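Local coordinates for odorant binding protein, antennal (Anopheles gambiae, PDB 3R1P) that probably binds odorant molecules in the mosquito antenna as a small all-helical carrier, and here holds a palmitic acid in its hydrophobic pocket, at residues A[38-43]-A[106-111]; A[58-61]-A[66-69]. All blocks are in the same frame, centred on the assembly; numbering follows the deposited sequence.

Contact 1 of 2, residues A[38-43]-A[106-111]; sequences GTVPTA and TVKCYF. With PLM (palmitic acid), chain G.
Both methyls of Val40 come down on a single methyl of Val107: CG1 and CG2 of Val40 each lie 3.8 Å from Val107 CG1, the two side chains crossing at a slant. With its CG1 anti to the backbone N (chi1 170°), Val107 extends that methyl outward from helix 99-110, where it serves two partners. Besides meeting Val40, Val107 CG1 sits 3.6 Å from CE near the methyl end of the palmitic acid, while Val107 CG2 touches ligand atom CB at 3.9 Å. The compact, forked valine thus fits a place where loop and ligand must both be reached.

Lys108, one residue on, turns its aliphatic part to the same loop. The first bends, CG beside the backbone N and a turn at chi2, bring Lys108 CD to 3.8 Å from Val40 CB; further bends at chi3 and chi4 carry NZ to Tyr104 OH, one helical turn earlier, with which it is hydrogen-bonded. Lysine suits this outer edge: methylenes cover the valine while the charge stays near the surface. Phe111, the first residue beyond the helical backbone, adds ring atom CE1 at 4.1 Å from ligand atom CA, and stacks edge-to-face with Phe120 of helix 114-125.

Ile50 of helix 44-56 touches both valines, and Val117 of helix 114-125 also packs on Val40. The contact between loop and helix is purely apolar, held by dispersion and the hydrophobic effect; contacts of this kind lack strict directionality, consistent with a pocket wall that can adapt to flexible aliphatic guests.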
ATOM      1  N   GLY A  38      13.310   1.983   2.959  1.00 23.27           N
ATOM      2  CA  GLY A  38      12.219   2.668   3.650  1.00 23.00           C
ATOM      3  C   GLY A  38      11.462   3.691   2.826  1.00 26.61           C
ATOM      4  O   GLY A  38      10.551   4.338   3.348  1.00 25.51           O
ATOM      5  N   THR A  39      11.824   3.860   1.542  1.00 23.10           N
ATOM      6  CA  THR A  39      11.114   4.840   0.709  1.00 22.95           C
ATOM      7  C   THR A  39       9.795   4.272   0.181  1.00 25.61           C
ATOM      8  O   THR A  39       9.764   3.140  -0.296  1.00 23.74           O
ATOM      9  CB  THR A  39      11.987   5.351  -0.441  1.00 37.12           C
ATOM     10  OG1 THR A  39      12.430   4.266  -1.225  1.00 45.21           O
ATOM     11  CG2 THR A  39      13.191   6.159   0.024  1.00 35.66           C
ATOM     12  N   VAL A  40       8.705   5.058   0.251  1.00 23.83           N
ATOM     13  CA  VAL A  40       7.425   4.613  -0.305  1.00 23.54           C
ATOM     14  C   VAL A  40       7.576   4.739  -1.833  1.00 30.33           C
ATOM     15  O   VAL A  40       7.927   5.824  -2.301  1.00 30.26           O
ATOM     16  CB  VAL A  40       6.203   5.400   0.230  1.00 26.62           C
ATOM     17  CG1 VAL A  40       4.909   4.931  -0.452  1.00 25.76           C
ATOM     18  CG2 VAL A  40       6.092   5.264   1.746  1.00 26.11           C
ATOM     19  N   PRO A  41       7.416   3.633  -2.604  1.00 29.04           N
ATOM     20  CA  PRO A  41       7.608   3.715  -4.071  1.00 29.86           C
ATOM     21  C   PRO A  41       6.759   4.799  -4.734  1.00 34.54           C
ATOM     22  O   PRO A  41       5.589   4.972  -4.373  1.00 32.83           O
ATOM     23  CB  PRO A  41       7.275   2.306  -4.553  1.00 31.85           C
ATOM     24  CG  PRO A  41       7.484   1.429  -3.360  1.00 35.96           C
ATOM     25  CD  PRO A  41       7.048   2.261  -2.192  1.00 31.14           C
ATOM     26  N   THR A  42       7.373   5.563  -5.660  1.00 32.38           N
ATOM     27  CA  THR A  42       6.767   6.735  -6.303  1.00 32.26           C
ATOM     28  C   THR A  42       6.355   6.601  -7.763  1.00 36.61           C
ATOM     29  O   THR A  42       5.689   7.503  -8.273  1.00 36.12           O
ATOM     30  CB  THR A  42       7.656   7.972  -6.099  1.00 42.23           C
ATOM     31  OG1 THR A  42       8.929   7.745  -6.708  1.00 45.77           O
ATOM     32  CG2 THR A  42       7.818   8.345  -4.634  1.00 39.92           C
ATOM     33  N   ALA A  43       6.736   5.506  -8.444  1.00 34.32           N
ATOM     34  CA  ALA A  43       6.357   5.312  -9.847  1.00 34.63           C
ATOM     35  C   ALA A  43       4.824   5.348  -9.994  1.00 38.25           C
ATOM     36  O   ALA A  43       4.135   4.850  -9.095  1.00 38.14           O
ATOM     37  CB  ALA A  43       6.891   3.985 -10.364  1.00 35.29           C
ATOM     38  N   THR A 106      -2.127   8.083   1.319  1.00 18.85           N
ATOM     39  CA  THR A 106      -2.535   7.492   2.604  1.00 17.93           C
ATOM     40  C   THR A 106      -1.308   6.830   3.282  1.00 19.92           C
ATOM     41  O   THR A 106      -1.076   7.053   4.472  1.00 17.80           O
ATOM     42  CB  THR A 106      -3.736   6.529   2.421  1.00 17.40           C
ATOM     43  OG1 THR A 106      -4.837   7.233   1.851  1.00 17.07           O
ATOM     44  CG2 THR A 106      -4.168   5.862   3.727  1.00 15.06           C
ATOM     45  N   VAL A 107      -0.530   6.029   2.515  1.00 16.74           N
ATOM     46  CA  VAL A 107       0.680   5.349   3.009  1.00 16.80           C
ATOM     47  C   VAL A 107       1.734   6.377   3.468  1.00 21.16           C
ATOM     48  O   VAL A 107       2.284   6.234   4.561  1.00 19.49           O
ATOM     49  CB  VAL A 107       1.224   4.310   1.998  1.00 21.30           C
ATOM     50  CG1 VAL A 107       2.608   3.787   2.389  1.00 21.10           C
ATOM     51  CG2 VAL A 107       0.248   3.154   1.867  1.00 20.77           C
ATOM     52  N   LYS A 108       1.957   7.430   2.663  1.00 18.64           N
ATOM     53  CA  LYS A 108       2.885   8.529   2.990  1.00 19.40           C
ATOM     54  C   LYS A 108       2.521   9.183   4.321  1.00 24.32           C
ATOM     55  O   LYS A 108       3.399   9.439   5.140  1.00 25.61           O
ATOM     56  CB  LYS A 108       2.893   9.584   1.867  1.00 21.07           C
ATOM     57  CG  LYS A 108       3.721   9.175   0.647  1.00 37.75           C
ATOM     58  CD  LYS A 108       5.241   9.017   0.916  1.00 45.19           C
ATOM     59  CE  LYS A 108       5.969  10.314   1.241  1.00 50.10           C
ATOM     60  NZ  LYS A 108       5.978  11.277   0.096  1.00 59.00           N
ATOM     61  N   CYS A 109       1.214   9.413   4.539  1.00 20.41           N
ATOM     62  CA  CYS A 109       0.659  10.013   5.747  1.00 20.02           C
ATOM     63  C   CYS A 109       0.831   9.080   6.964  1.00 26.98           C
ATOM     64  O   CYS A 109       1.339   9.510   7.999  1.00 27.61           O
ATOM     65  CB  CYS A 109      -0.811  10.360   5.496  1.00 19.19           C
ATOM     66  SG  CYS A 109      -1.678  11.146   6.877  1.00 22.17           S
ATOM     67  N   TYR A 110       0.377   7.819   6.833  1.00 25.95           N
ATOM     68  CA  TYR A 110       0.326   6.820   7.903  1.00 27.17           C
ATOM     69  C   TYR A 110       1.623   6.089   8.241  1.00 32.94           C
ATOM     70  O   TYR A 110       1.940   5.939   9.420  1.00 31.76           O
ATOM     71  CB  TYR A 110      -0.828   5.843   7.657  1.00 28.70           C
ATOM     72  CG  TYR A 110      -1.277   5.107   8.897  1.00 31.03           C
ATOM     73  CD1 TYR A 110      -1.923   5.775   9.936  1.00 33.26           C
ATOM     74  CD2 TYR A 110      -1.077   3.736   9.025  1.00 32.11           C
ATOM     75  CE1 TYR A 110      -2.321   5.105  11.093  1.00 34.86           C
ATOM     76  CE2 TYR A 110      -1.499   3.047  10.164  1.00 33.16           C
ATOM     77  CZ  TYR A 110      -2.138   3.732  11.188  1.00 42.68           C
ATOM     78  OH  TYR A 110      -2.560   3.060  12.317  1.00 47.57           O
ATOM     79  N   PHE A 111       2.342   5.598   7.221  1.00 31.72           N
ATOM     80  CA  PHE A 111       3.609   4.885   7.414  1.00 33.16           C
ATOM     81  C   PHE A 111       4.783   5.835   7.159  1.00 40.61           C
ATOM     82  O   PHE A 111       5.544   5.662   6.213  1.00 40.09           O
ATOM     83  CB  PHE A 111       3.672   3.594   6.562  1.00 34.55           C
ATOM     84  CG  PHE A 111       2.521   2.644   6.805  1.00 36.07           C
ATOM     85  CD1 PHE A 111       1.507   2.499   5.865  1.00 39.46           C
ATOM     86  CD2 PHE A 111       2.427   1.924   7.992  1.00 38.37           C
ATOM     87  CE1 PHE A 111       0.443   1.618   6.092  1.00 40.49           C
ATOM     88  CE2 PHE A 111       1.355   1.054   8.223  1.00 41.42           C
ATOM     89  CZ  PHE A 111       0.377   0.899   7.268  1.00 39.73           C
TER
HETATM   90  C1  PLM G 128      -2.793 -11.392   6.112  1.00 83.88           C
HETATM   91  O1  PLM G 128      -2.772 -12.449   6.782  1.00 75.15           O
HETATM   92  O2  PLM G 128      -3.847 -10.961   5.592  1.00 76.33           O
HETATM   93  C2  PLM G 128      -1.492 -10.626   5.940  1.00 75.17           C
HETATM   94  C3  PLM G 128      -1.642  -9.390   5.047  1.00 62.13           C
HETATM   95  C4  PLM G 128      -0.539  -8.356   5.288  1.00 61.37           C
HETATM   96  C5  PLM G 128      -0.314  -7.472   4.059  1.00 68.03           C
HETATM   97  C6  PLM G 128      -0.204  -5.988   4.413  1.00 63.78           C
HETATM   98  C7  PLM G 128      -0.354  -5.099   3.178  1.00 64.24           C
HETATM   99  C8  PLM G 128      -0.481  -3.625   3.555  1.00 62.99           C
HETATM  100  C9  PLM G 128       0.382  -2.725   2.675  1.00 69.02           C
HETATM  101  CA  PLM G 128       0.539  -1.339   3.298  1.00 50.43           C
HETATM  102  CB  PLM G 128       1.573  -0.496   2.560  1.00 55.83           C
HETATM  103  CC  PLM G 128       2.985  -0.825   3.034  1.00 59.09           C
HETATM  104  CD  PLM G 128       3.907   0.392   2.995  1.00 66.02           C
HETATM  105  CE  PLM G 128       4.433   0.752   1.602  1.00 64.49           C
HETATM  106  CF  PLM G 128       4.267  -0.346   0.552  1.00 61.08           C
HETATM  107  CG  PLM G 128       5.365  -1.383   0.655  1.00 50.82           C

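Contact 2 of 2, residues A[58-61]-A[66-69]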
ATOM      1  N   ASP A  58      -9.824  -5.513   1.018  1.00 28.85           N
ATOM      2  CA  ASP A  58     -11.147  -4.892   1.170  1.00 29.58           C
ATOM      3  C   ASP A  58     -11.210  -3.704   2.165  1.00 33.13           C
ATOM      4  O   ASP A  58     -12.179  -3.567   2.919  1.00 33.81           O
ATOM      5  CB  ASP A  58     -12.209  -5.984   1.433  1.00 32.13           C
ATOM      6  CG  ASP A  58     -13.645  -5.627   1.125  1.00 48.44           C
ATOM      7  OD1 ASP A  58     -13.879  -4.825   0.184  1.00 49.29           O
ATOM      8  OD2 ASP A  58     -14.536  -6.192   1.771  1.00 56.14           O
ATOM      9  N   VAL A  59     -10.179  -2.833   2.138  1.00 27.93           N
ATOM     10  CA  VAL A  59     -10.101  -1.656   3.014  1.00 27.38           C
ATOM     11  C   VAL A  59     -10.331  -0.332   2.273  1.00 29.45           C
ATOM     12  O   VAL A  59     -10.051   0.736   2.819  1.00 28.63           O
ATOM     13  CB  VAL A  59      -8.865  -1.616   3.965  1.00 31.50           C
ATOM     14  CG1 VAL A  59      -8.874  -2.784   4.952  1.00 31.60           C
ATOM     15  CG2 VAL A  59      -7.547  -1.536   3.192  1.00 31.10           C
ATOM     16  N   VAL A  60     -10.821  -0.402   1.025  1.00 24.48           N
ATOM     17  CA  VAL A  60     -11.146   0.790   0.241  1.00 23.31           C
ATOM     18  C   VAL A  60     -12.656   1.034   0.448  1.00 27.92           C
ATOM     19  O   VAL A  60     -13.474   0.161   0.126  1.00 28.21           O
ATOM     20  CB  VAL A  60     -10.778   0.673  -1.269  1.00 26.65           C
ATOM     21  CG1 VAL A  60     -11.151   1.943  -2.027  1.00 26.39           C
ATOM     22  CG2 VAL A  60      -9.302   0.368  -1.468  1.00 26.28           C
ATOM     23  N   ASP A  61     -13.014   2.222   0.963  1.00 23.68           N
ATOM     24  CA  ASP A  61     -14.406   2.610   1.216  1.00 23.33           C
ATOM     25  C   ASP A  61     -15.209   2.746  -0.080  1.00 29.03           C
ATOM     26  O   ASP A  61     -14.854   3.542  -0.948  1.00 27.17           O
ATOM     27  CB  ASP A  61     -14.461   3.909   2.041  1.00 24.53           C
ATOM     28  CG  ASP A  61     -15.850   4.240   2.550  1.00 29.30           C
ATOM     29  OD1 ASP A  61     -16.442   5.225   2.056  1.00 28.17           O
ATOM     30  OD2 ASP A  61     -16.359   3.488   3.413  1.00 29.11           O
ATOM     31  N   ARG A  66     -11.963   6.468   0.462  1.00 17.15           N
ATOM     32  CA  ARG A  66     -10.948   6.655   1.505  1.00 16.75           C
ATOM     33  C   ARG A  66     -10.454   5.286   1.989  1.00 20.34           C
ATOM     34  O   ARG A  66     -11.141   4.275   1.796  1.00 19.12           O
ATOM     35  CB  ARG A  66     -11.439   7.536   2.669  1.00 16.18           C
ATOM     36  CG  ARG A  66     -12.476   6.865   3.570  1.00 25.15           C
ATOM     37  CD  ARG A  66     -13.092   7.846   4.542  1.00 27.29           C
ATOM     38  NE  ARG A  66     -14.014   7.159   5.442  1.00 33.54           N
ATOM     39  CZ  ARG A  66     -13.676   6.637   6.619  1.00 41.43           C
ATOM     40  NH1 ARG A  66     -12.435   6.743   7.069  1.00 25.07           N
ATOM     41  NH2 ARG A  66     -14.583   6.021   7.361  1.00 32.14           N
ATOM     42  N   ILE A  67      -9.241   5.253   2.567  1.00 16.39           N
ATOM     43  CA  ILE A  67      -8.668   3.996   3.029  1.00 16.29           C
ATOM     44  C   ILE A  67      -9.024   3.786   4.504  1.00 19.81           C
ATOM     45  O   ILE A  67      -8.651   4.587   5.357  1.00 18.12           O
ATOM     46  CB  ILE A  67      -7.132   3.912   2.740  1.00 18.53           C
ATOM     47  CG1 ILE A  67      -6.772   4.112   1.209  1.00 18.20           C
ATOM     48  CG2 ILE A  67      -6.510   2.634   3.313  1.00 18.29           C
ATOM     49  CD1 ILE A  67      -7.726   3.478   0.096  1.00 16.42           C
ATOM     50  N   LEU A  68      -9.738   2.696   4.786  1.00 19.47           N
ATOM     51  CA  LEU A  68     -10.200   2.368   6.134  1.00 20.85           C
ATOM     52  C   LEU A  68      -9.053   1.787   6.964  1.00 25.97           C
ATOM     53  O   LEU A  68      -8.939   0.562   7.135  1.00 25.89           O
ATOM     54  CB  LEU A  68     -11.418   1.422   6.056  1.00 21.47           C
ATOM     55  CG  LEU A  68     -12.585   1.895   5.178  1.00 27.58           C
ATOM     56  CD1 LEU A  68     -13.500   0.732   4.810  1.00 28.29           C
ATOM     57  CD2 LEU A  68     -13.337   3.049   5.821  1.00 31.19           C
ATOM     58  N   LEU A  69      -8.179   2.677   7.452  1.00 23.44           N
ATOM     59  CA  LEU A  69      -7.006   2.313   8.229  1.00 24.17           C
ATOM     60  C   LEU A  69      -7.314   1.586   9.539  1.00 30.08           C
ATOM     61  O   LEU A  69      -6.543   0.714   9.920  1.00 30.45           O
ATOM     62  CB  LEU A  69      -6.048   3.503   8.435  1.00 24.14           C
ATOM     63  CG  LEU A  69      -5.405   4.100   7.175  1.00 27.61           C
ATOM     64  CD1 LEU A  69      -4.690   5.377   7.495  1.00 27.26           C
ATOM     65  CD2 LEU A  69      -4.434   3.133   6.530  1.00 28.34           C
TER
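Val59 faces Leu68 and Ile67 through its carbonyl, just after the Schellman motif by which Asp58 ends helix 44-56. Leu68 N gives Val59 O a hydrogen bond of 2.8 Å, nearly straight at 167°. The same oxygen receives a longer CA-H contact from Ile67, and CB of Leu68 lies 3.6 Å from Val59 O, so apolar groups crowd round the bonded carbonyl. The Val59 side chain itself packs on Phe54.

Val60 pairs with Ile67 as a single antiparallel bridge, a non-hydrogen-bonded pair whose bonds lie between the flanking residues. Its CG2 reaches Ile67 CD1 at 3.8 Å, Ile67 being bent at chi2 (-39°) to bring that end across. Both also touch Phe54, a fitting place for branched aliphatics.

Asp61 closes the second bond, its N lying 2.9 Å from Arg66 O at 170°. Its carboxylate leaves the bridge: OD1 accepts a hydrogen bond from Thr64 OG1, and OD2 has Leu68 CD2 beside it. Arg66 NE is 4.6 Å from Asp61 OD1, which stands well out of the guanidinium plane, so attraction here would be of charge alone; Arg66 NH1 instead bonds Ser92 O, and Leu68 CD2 covers part of one guanidinium face.

Two straight backbone bonds therefore set the hairpin-like return of the chain. Val60 and Ile67 pack on one side; Leu68 lies with Asp61 and Arg66 on the other, where Asp61 OD1 and Arg66 NH1 find polar partners beyond the two segments.

Contact 2 is nested along the chain inside the loop that contact 1 closes, their centres about 16 Å apart. Contact 1 joins elements distant in sequence and lies nearer the centre of the protein, reaching from the ligand pocket out to a surface lysine; contact 2 is a local turn, also partly buried. Accordingly the former rests on aliphatic packing alone, whereas the latter adds to its apolar contacts two backbone hydrogen bonds that fix the chain where regular helix is absent. Both rest on helix 44-56, where Phe54 touches Val107 as well as Val59, Val60 and Ile67. They also meet directly: Thr106 packs on Ile67 and Leu69, and Tyr110 on Leu69, placing helix 99-110 against the 66-69 segment.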